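Local structure of putative cytoplasmic protein (Salmonella typhimurium, 2GK3) at residues E[24-27]-E[32-35]; E[36-41]-E[60-65]; E[210-215]-E[247-252]; E[121-124]-E[129-132]; E[66-71]-E[105-110]. The protein is of unknown function but assembles as a hexamer and probably belongs to the class I glutamine amidotransferase-like family. All coordinates share one frame; numbering follows the deposited sequence.

Interaction 1 (E[24-27]-E[32-35]); sequences MIHS and SFTS
His26 and Ser35 meet across two antiparallel strands through a nearly straight hydrogen bond, His26 NE2 to Ser35 OG at 2.8 Å, either atom a possible donor. The histidine, the most covered residue, lays its ring flat over that of Phe33. Their planes are 4° from parallel and the centroids 4.3 Å apart, an offset stack with CZ of Phe33 above CG of His26. The phenyl group gets there because its CG sits between the backbone N and the carbonyl carbon (chi1 75°), which folds the ring back across the strands. Stack and hydrogen bond together fix how the imidazole is turned. This is the far end of a long beta hairpin, strands 12-28 and 31-40, that reaches out from the body of the chain and takes part in the hexamer interface: residues 24-27 pair antiparallel with a strand of a second subunit. Ser35 OG is also hydrogen-bonded to Tyr99 of a fourth subunit. Backbone bonds close both hydrogen-bonded pairs, with His26 N to Phe33 O at 2.8 Å. On the other face Ser27 OG and Ser32 OG lie 3.1 Å apart, hydrogen-bonded, and Ser27 OG is hydrogen-bonded as well to Ser36 OG of a third subunit.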
# COMPACT_ATOMS: atom_id res chain seq x y z
N MSE E 24 -4.27 2.33 -6.70
CA MSE E 24 -5.58 2.11 -6.04
C MSE E 24 -5.77 0.69 -5.62
O MSE E 24 -5.77 -0.21 -6.46
CB MSE E 24 -6.75 2.37 -6.96
CG MSE E 24 -6.80 3.68 -7.60
SE MSE E 24 -8.58 3.92 -8.27
CE MSE E 24 -7.95 5.31 -9.39
N ILE E 25 -6.00 0.50 -4.34
CA ILE E 25 -6.27 -0.79 -3.79
C ILE E 25 -7.79 -0.87 -3.58
O ILE E 25 -8.35 -0.12 -2.76
CB ILE E 25 -5.51 -0.99 -2.45
CG1 ILE E 25 -3.97 -0.89 -2.67
CG2 ILE E 25 -5.93 -2.29 -1.77
CD1 ILE E 25 -3.13 -0.72 -1.37
N HIS E 26 -8.46 -1.75 -4.33
CA HIS E 26 -9.92 -1.90 -4.26
C HIS E 26 -10.25 -3.09 -3.40
O HIS E 26 -10.18 -4.21 -3.88
CB HIS E 26 -10.55 -2.15 -5.64
CG HIS E 26 -10.14 -1.18 -6.71
ND1 HIS E 26 -11.02 -0.28 -7.28
CD2 HIS E 26 -8.98 -1.04 -7.39
CE1 HIS E 26 -10.41 0.39 -8.24
NE2 HIS E 26 -9.16 -0.05 -8.32
N SER E 27 -10.62 -2.87 -2.14
CA SER E 27 -10.96 -3.97 -1.23
C SER E 27 -12.43 -4.40 -1.34
O SER E 27 -13.33 -3.60 -1.09
CB SER E 27 -10.61 -3.62 0.22
OG SER E 27 -9.21 -3.51 0.42
N SER E 32 -8.72 -8.04 -2.51
CA SER E 32 -8.44 -6.77 -3.16
C SER E 32 -7.84 -7.01 -4.52
O SER E 32 -7.05 -7.93 -4.71
CB SER E 32 -7.48 -5.90 -2.34
OG SER E 32 -7.79 -5.95 -0.96
N PHE E 33 -8.22 -6.18 -5.48
CA PHE E 33 -7.46 -6.06 -6.70
C PHE E 33 -6.96 -4.63 -6.77
O PHE E 33 -7.48 -3.75 -6.08
CB PHE E 33 -8.28 -6.48 -7.93
CG PHE E 33 -9.30 -5.48 -8.37
CD1 PHE E 33 -8.99 -4.56 -9.37
CD2 PHE E 33 -10.58 -5.47 -7.81
CE1 PHE E 33 -9.92 -3.60 -9.78
CE2 PHE E 33 -11.53 -4.53 -8.22
CZ PHE E 33 -11.20 -3.60 -9.21
N THR E 34 -5.94 -4.40 -7.59
CA THR E 34 -5.34 -3.06 -7.68
C THR E 34 -5.43 -2.52 -9.09
O THR E 34 -5.43 -3.28 -10.05
CB THR E 34 -3.87 -3.08 -7.20
OG1 THR E 34 -3.08 -3.78 -8.14
CG2 THR E 34 -3.74 -3.76 -5.85
N SER E 35 -5.54 -1.21 -9.24
CA SER E 35 -5.37 -0.60 -10.54
C SER E 35 -4.45 0.61 -10.36
O SER E 35 -4.48 1.26 -9.31
CB SER E 35 -6.71 -0.20 -11.18
OG SER E 35 -7.43 0.74 -10.40

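Interaction 2 (E[36-41]-E[60-65]); sequences SKYEEG and PAHTVQ
Tyr38 and His62 meet where the hydroxyl end of the phenol reaches the imidazole: Tyr38 OH lies 3.4 Å from His62 CE1, near the plane of the histidine ring. The rings are inclined at 54°, with centroids 5.6 Å apart, and their side chains cross at about a right angle. The phenol extends toward helix 61-67 because its CG stands opposite the backbone N, beside the carbonyl carbon (chi1 -177°). Pro60, just before the helix, completes the first shell, its CB 3.8 Å from Tyr38 OH and also over one face of the His62 ring. What sets the hydroxyl is Glu40, two residues along the same strand: Tyr38 OH donates to Glu40 OE1 at 2.6 Å, using the anti lone pair of the carboxylate. The extended Glu40 chain brings that same oxygen beside the proline, 4.0 Å from Pro60 CG. Further out, His21 of strand 12-28 brings its ring against both Tyr38 and His62. The backbone of Tyr38 is held from another chain, its N by Gln65 OE1 and its O by Asn95 ND2, both of a fourth subunit, so the base of the hairpin belongs to the hexamer interface. With its proton committed to Glu40, the hydroxyl oxygen faces carbon atoms of the histidine and proline, and the contact between the segments is one of packing, steered by a hydrogen bond within the strand.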
# COMPACT_ATOMS: atom_id res chain seq x y z
N SER E 36 -3.60 0.87 -11.36
CA SER E 36 -2.63 1.93 -11.21
C SER E 36 -2.81 2.93 -12.31
O SER E 36 -3.03 2.56 -13.45
CB SER E 36 -1.19 1.40 -11.14
OG SER E 36 -0.98 0.73 -9.91
N LYS E 37 -2.70 4.20 -11.94
CA LYS E 37 -3.22 5.27 -12.75
C LYS E 37 -2.25 6.46 -12.76
O LYS E 37 -2.06 7.13 -11.73
CB LYS E 37 -4.61 5.68 -12.21
CG LYS E 37 -5.37 6.62 -13.12
CD LYS E 37 -6.69 7.11 -12.49
CE LYS E 37 -7.46 7.88 -13.55
NZ LYS E 37 -8.61 8.64 -12.97
N TYR E 38 -1.62 6.70 -13.91
CA TYR E 38 -0.93 7.97 -14.17
C TYR E 38 -1.90 9.07 -14.66
O TYR E 38 -2.83 8.80 -15.42
CB TYR E 38 0.20 7.75 -15.17
CG TYR E 38 1.02 8.98 -15.45
CD1 TYR E 38 1.85 9.53 -14.46
CD2 TYR E 38 0.97 9.60 -16.69
CE1 TYR E 38 2.61 10.67 -14.71
CE2 TYR E 38 1.73 10.75 -16.95
CZ TYR E 38 2.54 11.29 -15.95
OH TYR E 38 3.30 12.41 -16.19
N GLU E 39 -1.69 10.31 -14.20
CA GLU E 39 -2.42 11.47 -14.72
C GLU E 39 -1.51 12.67 -14.68
O GLU E 39 -0.56 12.72 -13.89
CB GLU E 39 -3.69 11.82 -13.91
CG GLU E 39 -4.54 10.66 -13.38
CD GLU E 39 -5.83 11.13 -12.72
OE1 GLU E 39 -6.76 11.48 -13.48
OE2 GLU E 39 -5.92 11.15 -11.47
N GLU E 40 -1.79 13.63 -15.55
CA GLU E 40 -1.17 14.93 -15.50
C GLU E 40 -2.25 15.96 -15.22
O GLU E 40 -3.34 15.87 -15.78
CB GLU E 40 -0.43 15.21 -16.79
CG GLU E 40 0.77 14.31 -16.90
CD GLU E 40 1.59 14.53 -18.14
OE1 GLU E 40 2.71 13.99 -18.18
OE2 GLU E 40 1.12 15.22 -19.07
N GLY E 41 -1.95 16.92 -14.35
CA GLY E 41 -2.97 17.76 -13.74
C GLY E 41 -3.20 19.12 -14.35
O GLY E 41 -4.24 19.73 -14.09
N PRO E 60 7.39 16.71 -15.61
CA PRO E 60 6.62 16.04 -14.57
C PRO E 60 7.51 15.70 -13.37
O PRO E 60 8.73 15.59 -13.53
CB PRO E 60 6.13 14.76 -15.24
CG PRO E 60 6.31 14.97 -16.72
CD PRO E 60 7.38 15.97 -16.90
N ALA E 61 6.91 15.53 -12.20
CA ALA E 61 7.63 15.13 -10.99
C ALA E 61 8.64 13.98 -11.18
O ALA E 61 9.78 14.09 -10.72
CB ALA E 61 6.66 14.80 -9.88
N HIS E 62 8.24 12.90 -11.85
CA HIS E 62 9.16 11.75 -12.04
C HIS E 62 10.45 12.14 -12.76
O HIS E 62 11.51 11.60 -12.46
CB HIS E 62 8.48 10.50 -12.66
CG HIS E 62 7.86 10.71 -14.01
ND1 HIS E 62 6.50 10.77 -14.20
CD2 HIS E 62 8.42 10.87 -15.23
CE1 HIS E 62 6.24 10.96 -15.48
NE2 HIS E 62 7.39 11.04 -16.13
N THR E 63 10.37 13.12 -13.65
CA THR E 63 11.53 13.57 -14.42
C THR E 63 12.53 14.38 -13.57
O THR E 63 13.71 14.41 -13.88
CB THR E 63 11.08 14.39 -15.65
OG1 THR E 63 10.14 13.62 -16.40
CG2 THR E 63 12.24 14.76 -16.55
N VAL E 64 12.05 15.06 -12.53
CA VAL E 64 12.94 15.69 -11.57
C VAL E 64 13.79 14.63 -10.84
O VAL E 64 14.98 14.83 -10.64
CB VAL E 64 12.15 16.57 -10.55
CG1 VAL E 64 13.06 17.08 -9.40
CG2 VAL E 64 11.47 17.74 -11.26
N GLN E 65 13.16 13.50 -10.49
CA GLN E 65 13.81 12.36 -9.83
C GLN E 65 14.95 11.74 -10.64
O GLN E 65 16.01 11.47 -10.09
CB GLN E 65 12.80 11.25 -9.50
CG GLN E 65 11.69 11.61 -8.54
CD GLN E 65 11.02 10.38 -7.92
OE1 GLN E 65 10.41 9.56 -8.62
NE2 GLN E 65 11.13 10.25 -6.59

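Interaction 3 (E[210-215]-E[247-252]); sequences LVFGEY and VNTLQF
Phe212 and Phe252 form an edge-to-face aromatic pair that packs strand 207-215 against the C-terminal helix 242-253, in a largely buried position that no other subunit touches. The edge of Phe252 is turned toward the face of Phe212, with the planes at 65° and the centroids 5.0 Å apart. The closest approach is Phe212 CD1 to Phe252 CD2, 3.6 Å. With CG of Phe252 standing opposite its backbone N (chi1 -165°), the ring is carried off the helix toward the strand, and its CD2 edge meets Phe212. Thr249, one helical turn before Phe252, supplies the second point of support. Its CB lies in the plane of the Phe212 ring, 3.9 Å from CZ at the far end, so the threonine abuts the rim of the ring while Phe252 meets it from across its face. The contact is therefore wholly apolar, and the strand contributes essentially one residue to it, wedged against two residues of the helix. A further aromatic group joins the cluster, for the ring of His174 stacks on Phe212 and also meets Phe252. Val176, in the same loop as that histidine, packs against both Thr249 and Phe252, and its carbonyl O accepts from Asn248 ND2. Strand 199-204 reaches Phe212 through Val201 and strand 218-223 through Ala221, so the phenylalanine sits between its two neighbouring strands and against the helix, while Lys219 of strand 218-223 touches Phe252.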
# COMPACT_ATOMS: atom_id res chain seq x y z
N LEU E 210 -2.59 36.26 -4.66
CA LEU E 210 -1.54 36.54 -5.63
C LEU E 210 -0.57 37.54 -5.05
O LEU E 210 -0.97 38.64 -4.68
CB LEU E 210 -2.13 37.03 -6.96
CG LEU E 210 -1.18 37.24 -8.14
CD1 LEU E 210 -0.40 35.95 -8.55
CD2 LEU E 210 -1.94 37.84 -9.32
N VAL E 211 0.71 37.17 -4.99
CA VAL E 211 1.75 37.95 -4.32
C VAL E 211 3.00 38.03 -5.19
O VAL E 211 3.48 37.00 -5.68
CB VAL E 211 2.15 37.34 -2.93
CG1 VAL E 211 3.24 38.19 -2.25
CG2 VAL E 211 0.92 37.20 -2.01
N PHE E 212 3.52 39.25 -5.36
CA PHE E 212 4.74 39.49 -6.15
C PHE E 212 5.89 39.98 -5.27
O PHE E 212 5.70 40.78 -4.37
CB PHE E 212 4.48 40.49 -7.30
CG PHE E 212 3.53 39.96 -8.35
CD1 PHE E 212 4.00 39.16 -9.39
CD2 PHE E 212 2.16 40.22 -8.28
CE1 PHE E 212 3.13 38.63 -10.33
CE2 PHE E 212 1.29 39.71 -9.23
CZ PHE E 212 1.77 38.91 -10.25
N GLY E 213 7.09 39.48 -5.53
CA GLY E 213 8.25 40.01 -4.84
C GLY E 213 9.51 40.01 -5.67
O GLY E 213 9.46 39.82 -6.90
N GLU E 214 10.64 40.21 -5.01
CA GLU E 214 11.92 40.17 -5.68
C GLU E 214 12.88 39.42 -4.80
O GLU E 214 12.68 39.31 -3.58
CB GLU E 214 12.43 41.58 -5.97
CG GLU E 214 11.37 42.44 -6.67
CD GLU E 214 11.90 43.77 -7.18
OE1 GLU E 214 13.13 43.89 -7.36
OE2 GLU E 214 11.07 44.68 -7.43
N TYR E 215 13.91 38.86 -5.42
CA TYR E 215 14.97 38.18 -4.72
C TYR E 215 16.28 38.37 -5.47
O TYR E 215 16.55 37.66 -6.46
CB TYR E 215 14.65 36.69 -4.56
CG TYR E 215 15.68 35.97 -3.73
CD1 TYR E 215 15.73 36.14 -2.35
CD2 TYR E 215 16.63 35.16 -4.32
CE1 TYR E 215 16.68 35.51 -1.59
CE2 TYR E 215 17.58 34.53 -3.57
CZ TYR E 215 17.61 34.71 -2.20
OH TYR E 215 18.55 34.08 -1.45
N VAL E 247 -0.43 34.17 -18.01
CA VAL E 247 0.47 34.74 -19.01
C VAL E 247 1.06 36.06 -18.50
O VAL E 247 2.28 36.24 -18.53
CB VAL E 247 -0.22 34.86 -20.43
CG1 VAL E 247 0.48 35.87 -21.33
CG2 VAL E 247 -0.21 33.51 -21.12
N ASN E 248 0.19 36.96 -18.03
CA ASN E 248 0.64 38.23 -17.44
C ASN E 248 1.57 38.04 -16.26
O ASN E 248 2.55 38.77 -16.14
CB ASN E 248 -0.52 39.13 -16.99
CG ASN E 248 -1.42 39.57 -18.12
OD1 ASN E 248 -1.08 39.45 -19.31
ND2 ASN E 248 -2.60 40.10 -17.76
N THR E 249 1.29 37.06 -15.39
CA THR E 249 2.16 36.90 -14.21
C THR E 249 3.51 36.31 -14.61
O THR E 249 4.57 36.72 -14.08
CB THR E 249 1.51 36.18 -12.98
OG1 THR E 249 2.08 34.89 -12.79
CG2 THR E 249 0.03 36.05 -13.07
N LEU E 250 3.49 35.39 -15.57
CA LEU E 250 4.75 34.88 -16.14
C LEU E 250 5.59 36.01 -16.71
O LEU E 250 6.77 36.13 -16.41
CB LEU E 250 4.46 33.83 -17.21
CG LEU E 250 4.04 32.50 -16.61
CD1 LEU E 250 3.84 31.44 -17.68
CD2 LEU E 250 5.08 32.07 -15.56
N GLN E 251 4.94 36.87 -17.48
CA GLN E 251 5.55 38.00 -18.16
C GLN E 251 6.04 39.08 -17.16
O GLN E 251 7.09 39.70 -17.36
CB GLN E 251 4.54 38.60 -19.13
CG GLN E 251 5.10 38.98 -20.48
CD GLN E 251 4.69 38.03 -21.59
OE1 GLN E 251 3.53 37.59 -21.63
NE2 GLN E 251 5.61 37.74 -22.50
N PHE E 252 5.27 39.28 -16.10
CA PHE E 252 5.64 40.25 -15.07
C PHE E 252 6.98 39.94 -14.38
O PHE E 252 7.80 40.84 -14.15
CB PHE E 252 4.52 40.41 -14.03
CG PHE E 252 4.68 41.64 -13.16
CD1 PHE E 252 4.33 42.90 -13.65
CD2 PHE E 252 5.19 41.53 -11.87
CE1 PHE E 252 4.48 44.04 -12.87
CE2 PHE E 252 5.35 42.66 -11.07
CZ PHE E 252 4.99 43.93 -11.58

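Interaction 4 (E[121-124]-E[129-132])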
# COMPACT_ATOMS: atom_id res chain seq x y z
N LEU E 121 10.52 33.02 -10.69
CA LEU E 121 10.01 31.84 -10.02
C LEU E 121 8.55 32.05 -9.65
O LEU E 121 8.20 33.05 -8.99
CB LEU E 121 10.83 31.54 -8.75
CG LEU E 121 10.46 30.32 -7.89
CD1 LEU E 121 10.52 29.07 -8.74
CD2 LEU E 121 11.35 30.16 -6.63
N LEU E 122 7.69 31.13 -10.10
CA LEU E 122 6.31 31.13 -9.68
C LEU E 122 6.01 29.79 -9.00
O LEU E 122 6.32 28.73 -9.54
CB LEU E 122 5.35 31.38 -10.85
CG LEU E 122 3.87 30.96 -10.66
CD1 LEU E 122 3.09 31.86 -9.64
CD2 LEU E 122 3.13 30.87 -12.01
N MSE E 123 5.46 29.85 -7.79
CA MSE E 123 4.91 28.68 -7.14
C MSE E 123 3.38 28.77 -7.17
O MSE E 123 2.81 29.82 -6.88
CB MSE E 123 5.41 28.52 -5.69
CG MSE E 123 4.88 27.22 -5.00
SE MSE E 123 5.84 26.68 -3.41
CE MSE E 123 7.44 25.87 -4.20
N ILE E 124 2.74 27.65 -7.53
CA ILE E 124 1.29 27.55 -7.57
C ILE E 124 0.85 26.63 -6.44
O ILE E 124 1.45 25.57 -6.24
CB ILE E 124 0.79 27.03 -8.94
CG1 ILE E 124 1.16 28.02 -10.06
CG2 ILE E 124 -0.74 26.71 -8.90
CD1 ILE E 124 0.82 27.52 -11.50
N SER E 129 2.35 21.72 -2.61
CA SER E 129 2.97 23.03 -2.66
C SER E 129 3.02 23.63 -1.24
O SER E 129 2.28 23.21 -0.34
CB SER E 129 2.16 23.93 -3.58
OG SER E 129 2.32 23.58 -4.95
N PHE E 130 3.91 24.62 -1.06
CA PHE E 130 4.08 25.35 0.20
C PHE E 130 4.31 24.37 1.35
O PHE E 130 5.32 23.64 1.35
CB PHE E 130 2.94 26.36 0.42
CG PHE E 130 2.86 27.40 -0.68
CD1 PHE E 130 3.87 28.35 -0.82
CD2 PHE E 130 1.82 27.38 -1.62
CE1 PHE E 130 3.83 29.30 -1.87
CE2 PHE E 130 1.76 28.31 -2.67
CZ PHE E 130 2.76 29.27 -2.80
N MSE E 131 3.40 24.32 2.32
CA MSE E 131 3.48 23.21 3.28
C MSE E 131 2.59 22.07 2.82
O MSE E 131 3.02 20.93 2.80
CB MSE E 131 3.15 23.64 4.73
CG MSE E 131 4.21 24.53 5.33
SE MSE E 131 5.95 23.56 5.52
CE MSE E 131 5.94 23.43 7.50
N GLY E 132 1.36 22.40 2.45
CA GLY E 132 0.43 21.45 1.88
C GLY E 132 -0.15 20.42 2.83
O GLY E 132 -0.08 20.57 4.06
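Met123, a selenomethionine, lies over one face of the Phe130 ring, its SE 21° off the ring normal. SE sits toward the rim, with CE1 of Phe130 its closest ring atom at 3.6 Å, while CG of Met123 covers the same face at 4.0 Å from the centroid. The two side chains run past one another, pointing opposite ways. A bend at the last torsion of Met123 (chi3 -78°) points CE away from the ring face, so SE and CG do the touching. This is a Met-aromatic contact, reinforced by CH-pi packing, and it fastens the loop that follows strand 120-124 back onto the end of that strand, in the core of the chain. Strands 80-84 and 218-223 flank strand 120-124 here, and Cys222 of the latter also touches Phe130. Beside the ring, the other oriented group is Ser129: its OG donates to Ile124 O in the carbonyl plane, at 2.5 Å, a distance shorter than expected and doubtful in its exact value. The serine hydroxyl stands opposite its own carbonyl carbon, beside the backbone N (chi1 -73°), which points it at the last carbonyl of the strand. It is also hydrogen-bonded to Asp85 N, just past strand 80-84.

Interaction 5 (E[66-71]-E[105-110]); sequences IAFPES and PNALES
The chain leaving helix 61-67 passes the start of helix 107-116, with the CA atoms of Glu70 and Pro105 6.1 Å apart and those of Phe68 and Ala107 7.4 Å apart. Phe68 and Ala107 make the buried half of the contact: the methyl CB of the alanine lies 3.6 Å from CE2 of the ring, and about as close to CD2, approaching obliquely. Phe68 reaches it with CG placed opposite its backbone N (chi1 -171°), while CD of Pro69 rests over one face of the ring. Toward solvent, the extended side chain of Glu70 runs across Pro105 at about a right angle, its carboxylate carbon CD 3.7 Å from CD of the proline. That contact is packing only; the charge is answered by Lys104, the residue just before the proline, which forms a salt bridge with Glu70 OE2. A water bridges the two segments as well, donating to Pro69 O at 2.8 Å and hydrogen-bonded to Ser110 OG at 2.7 Å. It lies in the plane of the Phe68 ring, at its edge. The first turn of the second helix is fixed by Asn106, whose OD1 accepts from Leu108 N at 3.0 Å and, from above the carbonyl plane, from Glu109 N at 3.2 Å. Its ND2 bonds Glu163 of a fifth subunit. The arrangement is that of an asparagine N-cap opening a helix, with the adjoining loop packed against its first turn; Ser71 likewise N-caps helix 72-75 through Glu74 N.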
# COMPACT_ATOMS: atom_id res chain seq x y z
N ILE E 66 14.71 11.51 -11.93
CA ILE E 66 15.65 10.90 -12.88
C ILE E 66 16.69 11.87 -13.45
O ILE E 66 17.84 11.49 -13.71
CB ILE E 66 14.91 10.44 -14.19
CG1 ILE E 66 13.95 9.28 -13.98
CG2 ILE E 66 15.91 10.07 -15.32
CD1 ILE E 66 13.25 8.95 -15.33
N ALA E 67 16.26 13.11 -13.71
CA ALA E 67 16.93 13.94 -14.72
C ALA E 67 16.82 15.43 -14.50
O ALA E 67 16.83 16.20 -15.48
CB ALA E 67 16.39 13.59 -16.12
N PHE E 68 16.72 15.87 -13.25
CA PHE E 68 16.78 17.31 -12.99
C PHE E 68 18.16 17.85 -13.40
O PHE E 68 19.17 17.22 -13.08
CB PHE E 68 16.46 17.66 -11.53
CG PHE E 68 16.30 19.12 -11.31
CD1 PHE E 68 15.11 19.75 -11.60
CD2 PHE E 68 17.39 19.89 -10.93
CE1 PHE E 68 14.98 21.14 -11.46
CE2 PHE E 68 17.28 21.27 -10.80
CZ PHE E 68 16.07 21.89 -11.05
N PRO E 69 18.21 18.98 -14.12
CA PRO E 69 19.48 19.58 -14.59
C PRO E 69 20.48 19.87 -13.46
O PRO E 69 20.15 20.56 -12.49
CB PRO E 69 19.04 20.90 -15.25
CG PRO E 69 17.63 20.69 -15.61
CD PRO E 69 17.04 19.76 -14.59
N GLU E 70 21.69 19.32 -13.59
CA GLU E 70 22.80 19.62 -12.68
C GLU E 70 23.45 21.00 -12.92
O GLU E 70 24.04 21.58 -12.00
CB GLU E 70 23.87 18.52 -12.76
CG GLU E 70 23.41 17.19 -12.21
CD GLU E 70 24.55 16.22 -11.96
OE1 GLU E 70 25.72 16.63 -12.06
OE2 GLU E 70 24.28 15.04 -11.65
N SER E 71 23.35 21.51 -14.14
CA SER E 71 24.04 22.74 -14.52
C SER E 71 23.14 23.96 -14.35
O SER E 71 22.00 23.97 -14.79
CB SER E 71 24.54 22.65 -15.98
OG SER E 71 24.64 23.93 -16.59
N PRO E 105 24.43 17.83 -7.08
CA PRO E 105 24.14 19.23 -6.76
C PRO E 105 22.71 19.41 -6.24
O PRO E 105 21.81 18.68 -6.64
CB PRO E 105 24.33 19.96 -8.10
CG PRO E 105 24.99 18.97 -9.00
CD PRO E 105 24.54 17.62 -8.53
N ASN E 106 22.53 20.37 -5.33
CA ASN E 106 21.25 20.62 -4.66
C ASN E 106 20.29 21.40 -5.56
O ASN E 106 20.55 22.56 -5.89
CB ASN E 106 21.52 21.35 -3.34
CG ASN E 106 20.29 21.49 -2.47
OD1 ASN E 106 19.21 21.84 -2.95
ND2 ASN E 106 20.45 21.24 -1.18
N ALA E 107 19.19 20.76 -5.96
CA ALA E 107 18.29 21.33 -6.99
C ALA E 107 17.68 22.64 -6.52
O ALA E 107 17.41 23.55 -7.31
CB ALA E 107 17.21 20.34 -7.37
N LEU E 108 17.46 22.73 -5.21
CA LEU E 108 16.83 23.93 -4.65
C LEU E 108 17.85 25.07 -4.55
O LEU E 108 17.49 26.25 -4.74
CB LEU E 108 16.14 23.61 -3.32
CG LEU E 108 14.93 22.65 -3.32
CD1 LEU E 108 14.36 22.57 -1.90
CD2 LEU E 108 13.82 23.11 -4.29
N GLU E 109 19.12 24.73 -4.26
CA GLU E 109 20.21 25.71 -4.40
C GLU E 109 20.30 26.23 -5.84
O GLU E 109 20.37 27.43 -6.06
CB GLU E 109 21.56 25.18 -3.91
CG GLU E 109 21.60 24.82 -2.43
CD GLU E 109 21.70 26.02 -1.46
OE1 GLU E 109 21.76 27.19 -1.89
OE2 GLU E 109 21.71 25.80 -0.23
N SER E 110 20.22 25.32 -6.82
CA SER E 110 20.30 25.68 -8.25
C SER E 110 19.22 26.68 -8.59
O SER E 110 19.49 27.73 -9.18
CB SER E 110 20.17 24.45 -9.14
OG SER E 110 21.24 23.55 -8.92
O HOH W 1 20.59 21.12 -9.81

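Overall arrangement
From the N terminus, interaction 1 closes the short turn at the tip of the projecting hairpin, and interaction 2 follows on the same strand 31-40, bringing the hairpin base to helix 61-67. Interaction 5 takes up that helix where interaction 2 leaves it and spans 33 residues to helix 107-116. That helix leads into strand 120-124, where interaction 4 closes another tight loop near the chain's centre. Interaction 3, last in the chain, joins strand 207-215 to the C-terminal helix, whose Leu250 and Thr249 touch Leu122 of interaction 4. All five lie in series, none nested or crossed. Centres of interactions 1 and 3 lie about 43 Å apart, on opposite sides of the chain's centre.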